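Local structure of aminopeptidase C (Lactobacillus rhamnosus, 4K7C) at residues A[76-80]-A[92-96]; A[361-365]-A[442-446]. The protein is a cysteine aminopeptidase related to the papain-like enzymes, probably removing single residues from the amino ends of peptides. One frame throughout, in Å; residues are numbered along the deposited sequence.

Contact 1. Residues A[76-80]-A[92-96]; sequences LNTMR and FELSQ. With GOL (glycerol), chain F.
Leu94 rests its CD1 methyl against helix 70-87, where it lies 3.8 Å from Met79 CB. Leu76 CD2 is 4.0 Å from the same Leu94 CD1. The other methyl of Leu76, CD1, lies against the backbone further along, 3.8 Å from Gln96 CA. Phe248 and Ile83 also pack on Leu94, so this part is closely filled.

Beside it the contact turns polar, and Phe92 and Glu93 are partly exposed. With CG lodged between its backbone N and carbonyl carbon (chi1 81°), Arg80 runs its extended chain past the Phe92 carbonyl. Its NH1 then donates to Phe92 O at 2.9 Å (N-H...O 156°), with the donor well above the carbonyl plane, and a second time to O3 of a bound glycerol, also at 2.9 Å. NE is held by Asn77 OD1 at 2.7 Å, while NH2 has a salt bridge to Glu384, which helps fix the guanidinium's rotation. A methionine in place of Arg80 would probably cost Phe92 O this donor and strip Glu384 of its counter-charge. One water links Asn77 OD1 to Gln96 NE2, which also binds Glu93 OE2 at 3.0 Å; Gln96 OE1 is taken by Lys157.

Ser95 is the N-cap of helix 96-117; the loop thus packs back on helix 70-87 before the next helix begins. A helix starting at Cys70 is consistent with the central helix of the papain-like fold, which carries the nucleophilic cysteine.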
loop_
_atom_site.group_PDB
_atom_site.type_symbol
_atom_site.label_atom_id
_atom_site.label_comp_id
_atom_site.label_asym_id
_atom_site.label_seq_id
_atom_site.Cartn_x
_atom_site.Cartn_y
_atom_site.Cartn_z
ATOM N N LEU A 76 -9.831 23.173 24.227
ATOM C CA LEU A 76 -8.845 24.000 23.572
ATOM C C LEU A 76 -9.329 24.509 22.190
ATOM O O LEU A 76 -8.928 25.562 21.717
ATOM C CB LEU A 76 -7.497 23.258 23.450
ATOM C CG LEU A 76 -6.809 22.959 24.811
ATOM C CD1 LEU A 76 -5.599 22.010 24.678
ATOM C CD2 LEU A 76 -6.384 24.223 25.522
ATOM N N ASN A 77 -10.231 23.756 21.558
ATOM C CA ASN A 77 -10.829 24.204 20.331
ATOM C C ASN A 77 -11.621 25.492 20.552
ATOM O O ASN A 77 -11.483 26.451 19.802
ATOM C CB ASN A 77 -11.768 23.142 19.705
ATOM C CG ASN A 77 -11.009 22.053 18.943
ATOM O OD1 ASN A 77 -9.870 22.242 18.507
ATOM N ND2 ASN A 77 -11.692 20.877 18.741
ATOM N N THR A 78 -12.408 25.523 21.590
ATOM C CA THR A 78 -13.244 26.713 21.916
ATOM C C THR A 78 -12.322 27.933 22.107
ATOM O O THR A 78 -12.575 28.979 21.528
ATOM C CB THR A 78 -14.211 26.573 23.097
ATOM O OG1 THR A 78 -13.570 26.340 24.347
ATOM C CG2 THR A 78 -15.244 25.398 22.791
HETATM N N MSE A 79 -11.214 27.717 22.779
HETATM C CA MSE A 79 -10.256 28.846 23.098
HETATM C C MSE A 79 -9.529 29.279 21.858
HETATM O O MSE A 79 -9.446 30.453 21.557
HETATM C CB MSE A 79 -9.296 28.263 24.139
HETATM C CG MSE A 79 -9.953 28.120 25.460
HETATM SE SE MSE A 79 -8.739 27.330 26.757
HETATM C CE MSE A 79 -10.163 27.026 27.993
ATOM N N ARG A 80 -9.039 28.316 21.069
ATOM C CA ARG A 80 -8.223 28.651 19.885
ATOM C C ARG A 80 -9.054 29.281 18.792
ATOM O O ARG A 80 -8.499 30.040 17.993
ATOM C CB ARG A 80 -7.485 27.434 19.320
ATOM C CG ARG A 80 -8.337 26.532 18.414
ATOM C CD ARG A 80 -7.645 25.183 18.338
ATOM N NE ARG A 80 -8.363 24.210 17.512
ATOM C CZ ARG A 80 -8.157 24.009 16.221
ATOM N NH1 ARG A 80 -7.165 24.630 15.585
ATOM N NH2 ARG A 80 -8.890 23.087 15.593
ATOM N N PHE A 92 -4.744 28.287 14.028
ATOM C CA PHE A 92 -3.826 28.268 15.174
ATOM C C PHE A 92 -4.218 27.134 16.146
ATOM O O PHE A 92 -5.427 26.844 16.327
ATOM C CB PHE A 92 -3.915 29.568 15.933
ATOM C CG PHE A 92 -3.015 29.578 17.150
ATOM C CD1 PHE A 92 -1.639 29.679 17.024
ATOM C CD2 PHE A 92 -3.571 29.456 18.412
ATOM C CE1 PHE A 92 -0.804 29.703 18.161
ATOM C CE2 PHE A 92 -2.733 29.492 19.533
ATOM C CZ PHE A 92 -1.369 29.556 19.401
ATOM N N GLU A 93 -3.228 26.417 16.683
ATOM C CA GLU A 93 -3.523 25.384 17.681
ATOM C C GLU A 93 -2.763 25.604 19.013
ATOM O O GLU A 93 -1.631 26.026 19.006
ATOM C CB GLU A 93 -3.144 23.967 17.216
ATOM C CG GLU A 93 -4.131 23.099 16.518
ATOM C CD GLU A 93 -3.548 21.689 16.243
ATOM O OE1 GLU A 93 -2.638 21.631 15.403
ATOM O OE2 GLU A 93 -3.883 20.685 16.955
ATOM N N LEU A 94 -3.461 25.307 20.110
ATOM C CA LEU A 94 -2.852 25.239 21.433
ATOM C C LEU A 94 -2.335 23.848 21.691
ATOM O O LEU A 94 -2.879 22.855 21.093
ATOM C CB LEU A 94 -3.886 25.632 22.486
ATOM C CG LEU A 94 -4.430 27.066 22.363
ATOM C CD1 LEU A 94 -5.805 27.330 23.057
ATOM C CD2 LEU A 94 -3.357 28.069 22.819
ATOM N N SER A 95 -1.383 23.734 22.622
ATOM C CA SER A 95 -0.785 22.458 22.950
ATOM C C SER A 95 -1.720 21.572 23.782
ATOM O O SER A 95 -1.918 21.791 24.959
ATOM C CB SER A 95 0.503 22.656 23.718
ATOM O OG SER A 95 1.116 21.500 24.092
ATOM N N GLN A 96 -2.201 20.503 23.155
ATOM C CA GLN A 96 -2.914 19.471 23.950
ATOM C C GLN A 96 -2.019 18.595 24.805
ATOM O O GLN A 96 -2.507 17.996 25.715
ATOM C CB GLN A 96 -3.776 18.616 23.005
ATOM C CG GLN A 96 -4.574 19.443 22.035
ATOM C CD GLN A 96 -3.923 19.672 20.728
ATOM O OE1 GLN A 96 -2.720 19.426 20.531
ATOM N NE2 GLN A 96 -4.705 20.284 19.790
HETATM C C1 GOL F . -4.130 20.901 12.119
HETATM O O1 GOL F . -3.227 20.645 11.045
HETATM C C2 GOL F . -4.483 22.394 12.166
HETATM O O2 GOL F . -3.385 23.185 12.681
HETATM C C3 GOL F . -5.663 22.642 13.112
HETATM O O3 GOL F . -6.007 24.011 12.945
HETATM O O HOH W 1 -7.534 21.325 19.890
#

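Contact 2. Residues A[361-365]-A[442-446]; sequences LMTHA and MGALA
Ala446, the last residue of the chain, rests its methyl against the 361-365 segment just where this enters strand 364-374. The apolar contacts centre on that methyl. Met362, a selenomethionine, was modelled in two conformers; in the one described, Ala446 CB lies 3.5 Å from Met362 CG and, more tentatively, 3.6 Å from Met362 SE. CG of Met362 is anti to the backbone N (chi1 163°), and in this conformer the extended chain beyond it carries the selenium past the alanine. The approach of its terminal methyl is too short to be trusted. The same alanine methyl also reaches the main chain, with Ala446 CB 3.7 Å from His364 N. Two residues earlier, Ala444 makes a second contact: its CB sits 3.2 Å from Met362 O and is flanked by Leu361 CD1 at 4.2 Å.

Polar links between the segments pass through water. One molecule donates to Met362 O at 2.8 Å and to Leu445 O at 2.9 Å, bridging the two backbones. Another lies between Thr363 O and the terminal carboxylate of Ala446, though its bonding there is doubtful. The tail takes direct backbone support from elsewhere, Ala446 pairing with Gly140.

Thr363 and His364 both face Ser319 in a classic beta bulge, where strand 364-374 starts antiparallel to strand 315-319. The CB of His364 points away from the tail; its NE2 is hydrogen-bonded to Asn385 OD1, and its ring meets Trp387. Trp316 of strand 315-319 and Gln410 of strand 408-414 also pack on Met362, and Cys70, at the start of helix 70-87, touches His364, Ala365 and Ala446.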
loop_
_atom_site.group_PDB
_atom_site.type_symbol
_atom_site.label_atom_id
_atom_site.label_comp_id
_atom_site.label_asym_id
_atom_site.label_seq_id
_atom_site.Cartn_x
_atom_site.Cartn_y
_atom_site.Cartn_z
ATOM N N LEU A 361 -24.003 6.803 28.205
ATOM C CA LEU A 361 -23.419 7.820 29.117
ATOM C C LEU A 361 -22.483 8.664 28.224
ATOM O O LEU A 361 -22.361 8.375 27.013
ATOM C CB LEU A 361 -22.743 7.240 30.342
ATOM C CG LEU A 361 -21.863 6.000 30.223
ATOM C CD1 LEU A 361 -20.714 6.282 29.315
ATOM C CD2 LEU A 361 -21.312 5.565 31.552
HETATM N N MSE A 362 -21.943 9.796 28.710
HETATM C CA MSE A 362 -20.979 10.573 27.876
HETATM C C MSE A 362 -19.711 9.790 27.716
HETATM O O MSE A 362 -19.167 9.298 28.682
HETATM C CB MSE A 362 -20.584 11.986 28.412
HETATM C CG MSE A 362 -19.296 12.523 27.736
HETATM SE SE MSE A 362 -18.829 14.305 28.494
HETATM C CE MSE A 362 -17.522 15.100 27.345
ATOM N N THR A 363 -19.262 9.646 26.478
ATOM C CA THR A 363 -18.074 8.938 26.116
ATOM C C THR A 363 -17.095 9.833 25.304
ATOM O O THR A 363 -15.941 9.461 25.118
ATOM C CB THR A 363 -18.371 7.696 25.282
ATOM O OG1 THR A 363 -18.928 8.130 24.039
ATOM C CG2 THR A 363 -19.337 6.745 26.016
ATOM N N HIS A 364 -17.551 10.977 24.799
ATOM C CA HIS A 364 -16.733 11.804 23.882
ATOM C C HIS A 364 -17.182 13.278 23.979
ATOM O O HIS A 364 -18.351 13.609 24.087
ATOM C CB HIS A 364 -16.866 11.255 22.445
ATOM C CG HIS A 364 -15.914 11.860 21.448
ATOM N ND1 HIS A 364 -14.562 12.018 21.703
ATOM C CD2 HIS A 364 -16.111 12.323 20.184
ATOM C CE1 HIS A 364 -13.974 12.577 20.646
ATOM N NE2 HIS A 364 -14.892 12.763 19.712
ATOM N N ALA A 365 -16.220 14.178 23.932
ATOM C CA ALA A 365 -16.466 15.630 23.986
ATOM C C ALA A 365 -16.126 16.138 22.577
ATOM O O ALA A 365 -15.062 15.771 22.003
ATOM C CB ALA A 365 -15.508 16.320 25.003
HETATM N N MSE A 442 -22.921 10.398 35.088
HETATM C CA MSE A 442 -22.384 11.742 34.827
HETATM C C MSE A 442 -20.995 11.977 35.402
HETATM O O MSE A 442 -20.473 13.110 35.332
HETATM C CB MSE A 442 -23.377 12.722 35.492
HETATM C CG MSE A 442 -24.734 12.832 34.756
HETATM SE SE MSE A 442 -24.797 13.327 32.914
HETATM C CE MSE A 442 -25.357 11.588 32.197
ATOM N N GLY A 443 -20.483 10.976 36.107
ATOM C CA GLY A 443 -19.063 10.873 36.498
ATOM C C GLY A 443 -18.166 10.343 35.373
ATOM O O GLY A 443 -16.910 10.212 35.558
ATOM N N ALA A 444 -18.814 9.966 34.248
ATOM C CA ALA A 444 -18.109 9.494 33.047
ATOM C C ALA A 444 -17.150 10.617 32.648
ATOM O O ALA A 444 -17.454 11.843 32.734
ATOM C CB ALA A 444 -19.051 9.185 31.892
ATOM N N LEU A 445 -15.961 10.145 32.316
ATOM C CA LEU A 445 -14.906 10.978 31.835
ATOM C C LEU A 445 -14.785 10.654 30.333
ATOM O O LEU A 445 -14.647 9.467 29.894
ATOM C CB LEU A 445 -13.595 10.634 32.546
ATOM C CG LEU A 445 -13.457 10.741 34.059
ATOM C CD1 LEU A 445 -11.994 10.612 34.492
ATOM C CD2 LEU A 445 -14.023 12.046 34.576
ATOM N N ALA A 446 -14.803 11.716 29.559
ATOM C CA ALA A 446 -14.741 11.627 28.119
ATOM C C ALA A 446 -13.406 12.073 27.600
ATOM O O ALA A 446 -12.869 11.758 26.527
ATOM C CB ALA A 446 -15.775 12.586 27.599
ATOM O OXT ALA A 446 -12.872 13.003 28.171
HETATM O O HOH W 2 -16.879 7.726 29.250
HETATM O O HOH W 3 -12.817 9.733 25.064
#

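Helix 70-87 joins the two contacts. Its first residue, Cys70, touches both segments of contact 2, whereas contact 1 lies about two to three turns further along; the centres are 21 Å apart, yet the nearest atoms approach to about 7 Å without touching. Cys70, His364 and Asn385 together are consistent with the Cys-His-Asn catalytic triad of papain-like peptidases, which places the C-terminus beside the probable active site, as in bleomycin hydrolase relatives. A second tie runs through the sequence: Glu384, the partner of Arg80 in contact 1, directly precedes the probable triad asparagine. The glycerol belongs to contact 1 and probably came from the crystallisation liquor.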